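Local structure of Mlr3007 protein (Mesorhizobium loti, 3QQM) at residues T126-R129 and S130-L133. The protein probably transfers amino groups between branched-chain amino acids and 2-oxoglutarate, using pyridoxal 5'-phosphate as cofactor. Numbering follows the deposited sequence.
With EDO (1,2-ethanediol), chain S; EDO (1,2-ethanediol), chain T.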
loop_
_atom_site.group_PDB
_atom_site.type_symbol
_atom_site.label_atom_id
_atom_site.label_comp_id
_atom_site.label_asym_id
_atom_site.label_seq_id
_atom_site.Cartn_x
_atom_site.Cartn_y
_atom_site.Cartn_z
ATOM N N THR A 126 -7.384 -2.187 -9.827
ATOM C CA THR A 126 -7.402 -1.495 -11.105
ATOM C C THR A 126 -8.856 -1.227 -11.518
ATOM O O THR A 126 -9.160 -0.168 -12.040
ATOM C CB THR A 126 -6.698 -2.313 -12.214
ATOM O OG1 THR A 126 -5.299 -2.418 -11.926
ATOM C CG2 THR A 126 -6.874 -1.670 -13.606
ATOM N N HIS A 127 -9.750 -2.177 -11.270
ATOM C CA HIS A 127 -11.154 -1.985 -11.633
ATOM C C HIS A 127 -11.796 -0.873 -10.766
ATOM O O HIS A 127 -12.529 -0.026 -11.286
ATOM C CB HIS A 127 -11.951 -3.297 -11.529
ATOM C CG HIS A 127 -13.361 -3.168 -11.989
ATOM N ND1 HIS A 127 -14.400 -2.877 -11.127
ATOM C CD2 HIS A 127 -13.905 -3.232 -13.230
ATOM C CE1 HIS A 127 -15.525 -2.782 -11.814
ATOM N NE2 HIS A 127 -15.255 -2.998 -13.092
ATOM N N ALA A 128 -11.476 -0.868 -9.470
ATOM C CA ALA A 128 -12.007 0.128 -8.546
ATOM C C ALA A 128 -11.538 1.495 -8.973
ATOM O O ALA A 128 -12.327 2.421 -9.058
ATOM C CB ALA A 128 -11.584 -0.163 -7.088
ATOM N N ARG A 129 -10.251 1.603 -9.277
ATOM C CA ARG A 129 -9.660 2.862 -9.724
ATOM C C ARG A 129 -10.325 3.371 -11.023
ATOM O O ARG A 129 -10.573 4.565 -11.169
ATOM C CB ARG A 129 -8.164 2.659 -9.927
ATOM C CG ARG A 129 -7.315 3.882 -10.384
ATOM C CD ARG A 129 -7.366 5.072 -9.417
ATOM N NE ARG A 129 -8.496 5.950 -9.652
ATOM C CZ ARG A 129 -8.644 7.157 -9.099
ATOM N NH1 ARG A 129 -7.758 7.626 -8.232
ATOM N NH2 ARG A 129 -9.699 7.898 -9.412
ATOM N N SER A 130 -10.678 2.464 -11.926
ATOM C CA SER A 130 -11.291 2.868 -13.182
ATOM C C SER A 130 -12.740 3.393 -13.022
ATOM O O SER A 130 -13.282 3.974 -13.937
ATOM C CB SER A 130 -11.272 1.707 -14.184
ATOM O OG SER A 130 -12.261 0.748 -13.846
ATOM N N GLU A 131 -13.349 3.189 -11.864
ATOM C CA GLU A 131 -14.701 3.664 -11.632
ATOM C C GLU A 131 -14.812 5.181 -11.527
ATOM O O GLU A 131 -15.890 5.718 -11.738
ATOM C CB GLU A 131 -15.268 3.095 -10.331
ATOM C CG GLU A 131 -15.364 1.592 -10.296
ATOM C CD GLU A 131 -16.060 1.082 -9.042
ATOM O OE1 GLU A 131 -16.965 1.786 -8.543
ATOM O OE2 GLU A 131 -15.726 -0.031 -8.579
ATOM N N TYR A 132 -13.714 5.848 -11.163
ATOM C CA TYR A 132 -13.706 7.282 -10.981
ATOM C C TYR A 132 -12.545 7.986 -11.666
ATOM O O TYR A 132 -11.441 7.452 -11.731
ATOM C CB TYR A 132 -13.603 7.599 -9.492
ATOM C CG TYR A 132 -14.763 7.120 -8.667
ATOM C CD1 TYR A 132 -15.956 7.783 -8.698
ATOM C CD2 TYR A 132 -14.642 6.039 -7.808
ATOM C CE1 TYR A 132 -17.023 7.367 -7.951
ATOM C CE2 TYR A 132 -15.713 5.619 -7.053
ATOM C CZ TYR A 132 -16.898 6.300 -7.132
ATOM O OH TYR A 132 -17.978 5.911 -6.390
ATOM N N LEU A 133 -12.798 9.214 -12.124
ATOM C CA LEU A 133 -11.775 10.051 -12.743
ATOM C C LEU A 133 -10.919 10.650 -11.639
ATOM O O LEU A 133 -11.375 10.766 -10.495
ATOM C CB LEU A 133 -12.409 11.167 -13.539
ATOM C CG LEU A 133 -13.226 10.739 -14.757
ATOM C CD1 LEU A 133 -14.123 11.870 -15.266
ATOM C CD2 LEU A 133 -12.301 10.227 -15.852
HETATM C C1 EDO S . -3.599 1.098 -9.688
HETATM O O1 EDO S . -4.499 1.764 -8.796
HETATM C C2 EDO S . -4.229 -0.182 -10.232
HETATM O O2 EDO S . -3.248 -1.240 -10.374
HETATM C C1 EDO T . -3.564 5.969 -7.744
HETATM O O1 EDO T . -3.883 6.084 -9.133
HETATM C C2 EDO T . -4.461 6.905 -6.934
HETATM O O2 EDO T . -5.653 6.247 -6.512
#
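S130 N donates to T126 O over 3.0 Å in an i to i+4 helical bond, whereas E131 N donates to A128 O at 3.1 Å, three residues back, and is only weakly linked to H127 O, so the last turn tightens to an i to i+3 bond as the chain leaves helix 123-130. Y132 N adds a weak bond to R129 O. The S130 hydroxyl folds back over the preceding turn: with OG between the backbone N and carbonyl carbon (chi1 75°), it donates to H127 O at 2.7 Å. R129 reaches forward instead. Its CG leaves anti to the backbone N (chi1 -179°) and the chain bends at the next two torsions, bringing NH2 2.9 Å from Y132 O; that oxygen lies near the guanidinium plane, but the N-H arrives from above the carbonyl plane. NH2 also donates to A137 O. At the guanidinium edge, NH1 donates to O2 of an ethanediol (chain T), probably from the crystallisation liquor, at 3.0 Å. In this class-IV aminotransferase fold, the turn leads from the helix towards strand 139-143 of the mixed sheet; A128, R129 and Y132 pack their side chains on V140 of that strand, and the Y132 hydroxyl is hydrogen-bonded to L103 O, at the end of neighbouring strand 99-103. E131 lies beside A128, its CB 3.3 Å from A128 O. Its OE2 stops 4.0 Å from H127 ND1, with the imidazole turned 61° from the carboxylate plane, and T106 OG1 bridges the two by hydrogen bonds to both, while OE1 accepts from R105 N.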